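Local coordinates for regulatory protein SWI6 (Saccharomyces cerevisiae, PDB 1SW6) that acts with SWI4 in SBF and with MBP1 in MBF to drive cell-cycle-dependent transcription, this fragment being its ankyrin-repeat domain, at residues H32-D37 with N156-D161; K62-L67 with I125-H130. All blocks are in the same frame, centred on the assembly; numbering follows the deposited sequence.

Contact 1 (H32-D37 with N156-D161)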
# COMPACT_ATOMS: atom_id res chain seq x y z
N HIS A 32 -5.17 18.75 21.39
CA HIS A 32 -6.19 17.75 21.67
C HIS A 32 -5.59 16.36 21.91
O HIS A 32 -6.14 15.56 22.67
CB HIS A 32 -7.18 17.66 20.52
CG HIS A 32 -6.56 17.24 19.22
ND1 HIS A 32 -6.04 18.15 18.32
CD2 HIS A 32 -6.33 16.01 18.70
CE1 HIS A 32 -5.52 17.49 17.30
NE2 HIS A 32 -5.68 16.20 17.51
N ASP A 33 -4.46 16.07 21.27
CA ASP A 33 -3.81 14.77 21.40
C ASP A 33 -2.57 14.80 22.29
O ASP A 33 -1.92 13.77 22.49
CB ASP A 33 -3.43 14.23 20.02
CG ASP A 33 -2.68 15.26 19.17
OD1 ASP A 33 -2.35 14.94 18.02
OD2 ASP A 33 -2.44 16.38 19.65
N LEU A 34 -2.26 15.98 22.81
CA LEU A 34 -1.08 16.15 23.65
C LEU A 34 -1.45 16.49 25.08
O LEU A 34 -1.16 17.58 25.57
CB LEU A 34 -0.19 17.26 23.09
CG LEU A 34 0.20 17.18 21.61
CD1 LEU A 34 1.09 18.36 21.26
CD2 LEU A 34 0.91 15.87 21.34
N THR A 35 -2.09 15.55 25.76
CA THR A 35 -2.49 15.77 27.14
C THR A 35 -1.65 14.95 28.13
O THR A 35 -1.49 15.34 29.28
CB THR A 35 -3.99 15.45 27.34
OG1 THR A 35 -4.28 14.16 26.78
CG2 THR A 35 -4.86 16.50 26.65
N SER A 36 -1.11 13.83 27.65
CA SER A 36 -0.29 12.94 28.48
C SER A 36 0.68 13.67 29.40
O SER A 36 1.08 14.81 29.13
CB SER A 36 0.49 11.97 27.60
OG SER A 36 -0.38 11.17 26.82
N ASP A 37 1.07 12.99 30.47
CA ASP A 37 1.99 13.56 31.45
C ASP A 37 3.45 13.40 31.04
O ASP A 37 4.27 14.27 31.33
CB ASP A 37 1.78 12.91 32.82
CG ASP A 37 0.36 13.07 33.32
OD1 ASP A 37 -0.12 14.23 33.37
OD2 ASP A 37 -0.27 12.05 33.65
N ASN A 156 -5.90 12.26 16.13
CA ASN A 156 -4.78 12.07 17.06
C ASN A 156 -3.56 11.69 16.23
O ASN A 156 -3.56 10.68 15.52
CB ASN A 156 -5.12 10.95 18.05
CG ASN A 156 -4.09 10.82 19.15
OD1 ASN A 156 -2.88 10.83 18.90
ND2 ASN A 156 -4.57 10.68 20.39
N ARG A 157 -2.51 12.49 16.34
CA ARG A 157 -1.30 12.26 15.57
C ARG A 157 -0.35 11.25 16.20
O ARG A 157 0.63 10.84 15.57
CB ARG A 157 -0.57 13.59 15.38
CG ARG A 157 -1.44 14.64 14.71
CD ARG A 157 -0.89 16.04 14.92
NE ARG A 157 -0.92 16.43 16.33
CZ ARG A 157 -0.61 17.65 16.77
NH1 ARG A 157 -0.25 18.60 15.91
NH2 ARG A 157 -0.68 17.92 18.07
N LEU A 158 -0.64 10.83 17.42
CA LEU A 158 0.26 9.90 18.11
C LEU A 158 0.02 8.40 17.89
O LEU A 158 0.83 7.58 18.31
CB LEU A 158 0.25 10.21 19.61
CG LEU A 158 0.61 11.63 20.06
CD1 LEU A 158 0.79 11.65 21.58
CD2 LEU A 158 1.90 12.09 19.39
N TYR A 159 -1.09 8.05 17.24
CA TYR A 159 -1.41 6.63 17.03
C TYR A 159 -0.48 5.89 16.09
O TYR A 159 -0.23 6.32 14.97
CB TYR A 159 -2.84 6.48 16.52
CG TYR A 159 -3.91 6.67 17.58
CD1 TYR A 159 -3.88 5.93 18.76
CD2 TYR A 159 -4.97 7.54 17.38
CE1 TYR A 159 -4.87 6.07 19.72
CE2 TYR A 159 -5.97 7.69 18.33
CZ TYR A 159 -5.91 6.95 19.50
OH TYR A 159 -6.89 7.09 20.45
N GLY A 160 0.04 4.75 16.55
CA GLY A 160 0.89 3.94 15.71
C GLY A 160 0.02 2.92 15.00
O GLY A 160 -1.11 2.66 15.44
N ASP A 161 0.49 2.36 13.90
CA ASP A 161 -0.28 1.33 13.21
C ASP A 161 0.07 0.03 13.94
O ASP A 161 0.68 0.07 15.00
CB ASP A 161 0.10 1.27 11.72
CG ASP A 161 1.55 0.89 11.49
OD1 ASP A 161 2.26 0.57 12.46
OD2 ASP A 161 1.97 0.90 10.32
O HOH W 1 -3.67 10.85 23.09

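Contact 2 (K62-L67 with I125-H130)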
# COMPACT_ATOMS: atom_id res chain seq x y z
N LYS A 62 -18.74 4.36 8.70
CA LYS A 62 -18.94 5.77 8.40
C LYS A 62 -17.60 6.42 8.08
O LYS A 62 -17.48 7.15 7.09
CB LYS A 62 -19.59 6.49 9.58
CG LYS A 62 -19.87 7.96 9.29
CD LYS A 62 -20.38 8.70 10.51
CE LYS A 62 -20.77 10.13 10.15
NZ LYS A 62 -21.16 10.91 11.36
N LEU A 63 -16.60 6.18 8.92
CA LEU A 63 -15.28 6.75 8.69
C LEU A 63 -14.76 6.29 7.32
O LEU A 63 -14.23 7.09 6.54
CB LEU A 63 -14.29 6.32 9.78
CG LEU A 63 -12.85 6.82 9.60
CD1 LEU A 63 -12.87 8.34 9.55
CD2 LEU A 63 -11.96 6.32 10.75
N GLU A 64 -14.92 5.00 7.05
CA GLU A 64 -14.49 4.44 5.78
C GLU A 64 -15.17 5.17 4.63
O GLU A 64 -14.55 5.41 3.59
CB GLU A 64 -14.81 2.94 5.71
CG GLU A 64 -13.86 2.04 6.50
CD GLU A 64 -14.13 0.55 6.28
OE1 GLU A 64 -13.35 -0.29 6.80
OE2 GLU A 64 -15.13 0.22 5.60
N ALA A 65 -16.43 5.53 4.81
CA ALA A 65 -17.19 6.22 3.77
C ALA A 65 -16.61 7.62 3.56
O ALA A 65 -16.25 7.99 2.45
CB ALA A 65 -18.67 6.32 4.15
N PHE A 66 -16.53 8.38 4.65
CA PHE A 66 -15.99 9.73 4.62
C PHE A 66 -14.61 9.75 3.97
O PHE A 66 -14.29 10.64 3.18
CB PHE A 66 -15.90 10.27 6.04
CG PHE A 66 -15.32 11.66 6.13
CD1 PHE A 66 -15.84 12.70 5.36
CD2 PHE A 66 -14.30 11.95 7.03
CE1 PHE A 66 -15.36 14.00 5.48
CE2 PHE A 66 -13.80 13.24 7.16
CZ PHE A 66 -14.33 14.27 6.39
N LEU A 67 -13.79 8.75 4.29
CA LEU A 67 -12.44 8.65 3.76
C LEU A 67 -12.39 8.47 2.25
O LEU A 67 -11.51 9.00 1.58
CB LEU A 67 -11.69 7.50 4.44
CG LEU A 67 -10.26 7.76 4.89
CD1 LEU A 67 -9.61 6.45 5.30
CD2 LEU A 67 -9.46 8.41 3.78
N ILE A 125 -10.01 5.88 14.21
CA ILE A 125 -10.33 4.47 14.05
C ILE A 125 -9.46 3.86 12.95
O ILE A 125 -9.28 4.46 11.89
CB ILE A 125 -11.80 4.28 13.59
CG1 ILE A 125 -12.76 4.90 14.61
CG2 ILE A 125 -12.10 2.81 13.37
CD1 ILE A 125 -14.20 4.89 14.16
N PRO A 126 -8.89 2.67 13.19
CA PRO A 126 -8.07 2.10 12.12
C PRO A 126 -8.99 1.89 10.92
O PRO A 126 -10.15 1.49 11.08
CB PRO A 126 -7.57 0.79 12.73
CG PRO A 126 -7.48 1.13 14.20
CD PRO A 126 -8.76 1.90 14.44
N VAL A 127 -8.49 2.16 9.72
CA VAL A 127 -9.31 2.03 8.51
C VAL A 127 -8.97 0.80 7.66
O VAL A 127 -9.67 0.50 6.69
CB VAL A 127 -9.21 3.33 7.68
CG1 VAL A 127 -9.73 3.12 6.27
CG2 VAL A 127 -10.01 4.41 8.36
N ASP A 128 -7.92 0.09 8.02
CA ASP A 128 -7.56 -1.09 7.25
C ASP A 128 -6.97 -2.18 8.12
O ASP A 128 -7.02 -2.11 9.34
CB ASP A 128 -6.59 -0.71 6.12
CG ASP A 128 -5.25 -0.24 6.63
OD1 ASP A 128 -4.58 0.51 5.89
OD2 ASP A 128 -4.86 -0.61 7.76
N GLU A 129 -6.40 -3.18 7.45
CA GLU A 129 -5.80 -4.34 8.10
C GLU A 129 -4.53 -4.04 8.89
O GLU A 129 -4.27 -4.68 9.90
CB GLU A 129 -5.48 -5.39 7.03
CG GLU A 129 -6.61 -5.66 6.05
CD GLU A 129 -6.15 -6.40 4.80
OE1 GLU A 129 -7.02 -6.76 3.97
OE2 GLU A 129 -4.92 -6.62 4.64
N HIS A 130 -3.74 -3.07 8.42
CA HIS A 130 -2.49 -2.75 9.09
C HIS A 130 -2.60 -1.74 10.23
O HIS A 130 -1.59 -1.34 10.81
CB HIS A 130 -1.47 -2.24 8.06
CG HIS A 130 -1.45 -3.05 6.79
ND1 HIS A 130 -2.52 -3.08 5.92
CD2 HIS A 130 -0.50 -3.85 6.26
CE1 HIS A 130 -2.22 -3.87 4.90
NE2 HIS A 130 -1.00 -4.35 5.09

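Contact 1 (H32-D37 with N156-D161)
A side-on aspartate-arginine salt bridge ties the N-terminal loop after strand 27-29 to the loop between the first two ankyrin repeats. NE and NH2 of Arg-157 each hold one carboxylate oxygen of Asp-33. Arg-157 NE lies 2.7 Å from Asp-33 OD1, and Arg-157 NH2 lies 2.8 Å from Asp-33 OD2. Both oxygens use their syn lone pairs, and the two flat groups are nearly coplanar, 15° apart. The arginine chain bends at chi3 (-65°), which turns the side of its guanidinium to the carboxylate. Asp-33 OD1 also takes the backbone N of Arg-157 at 3.0 Å, through its anti lone pair and almost straight at 170°. Asp-33 CB packs on the amide of Asn-156, whose OD1 closes an Asx turn with Leu-158 N. Leu-34 CD1 packs beside the guanidinium. His-32 NE2, its ring edge near Asn-156 N, is hydrogen-bonded to Ser-155 O. An alanine in place of Asp-33 would probably leave the buried guanidinium without its countercharge and the backbone N of Arg-157 without its acceptor. Phe-30 O and Tyr-189 O hold Arg-157 NH2 and NH1. The three bonds from Arg-157 to Asp-33 fix the carboxylate's rotation and are likely to keep it ionised.

Contact 2 (K62-L67 with I125-H130)
Leu-63 holds CG anti to the backbone N (chi1 177°), and chi2 near 58° sends CD2 from the helix into the loop 125-130. Val-127 answers with CG1 anti to its own N (chi1 165°) and CG2 beside that N, which presents both methyls to the helix. Leu-63 CD2 is shared between two residues. Leu-63 CD2 lies 3.5 Å from Ile-125 CB and 3.6 Å from Val-127 CG2. The same methyl, Leu-63 CD2, rests 3.5 Å from the carbonyl O of Ile-125. Leu-63 and Ile-125 lie alongside each other, pointing opposite ways.

One helical turn on, Leu-67 meets the same valine. Leu-67 CD1 is 3.5 Å from Val-127 CG1, a tight carbon pair, and 3.7 Å from Val-127 CG2. Val-127 is thus gripped by Leu-63 and Leu-67, with CG2 touching both. Glu-64 borders the group, with Glu-64 CG 4.3 Å from Val-127 CG1. The contact is apolar packing.

Helix 57-71 lies against the loop that leads into helix 134-140 of the first ankyrin repeat. Pro-134 touches both Leu-63 and Val-127, and Trp-137 touches both Leu-67 and Val-127, so that helix adds to the same buried cluster. A different side of helix 57-71 faces helix 105-115, where Phe-66 packs on Leu-108, Leu-109 and Val-112. The helix is therefore set between helix 105-115 and the start of the repeats.

Both segments of contact 2 fall, in sequence, between the two segments of contact 1. The centres of the two contacts lie about 18 Å apart. Both join segments from before the first ankyrin repeat to loops beside it: contact 2 at its entry, contact 1 where it gives way to the second. The two loops also meet directly, with Asp-161 CB 3.2 Å from His-130 O, and His-130 and Asn-162 share a backbone hydrogen bond. Helix 134-140 touches both contacts, through Leu-135 on Arg-157 and Trp-137 on Val-127. The chemistry differs: contact 1 is a charged clasp, contact 2 apolar. From loop 125-130, His-130 NE2 also hydrogen-bonds to Asn-176 ND2 of the second subunit.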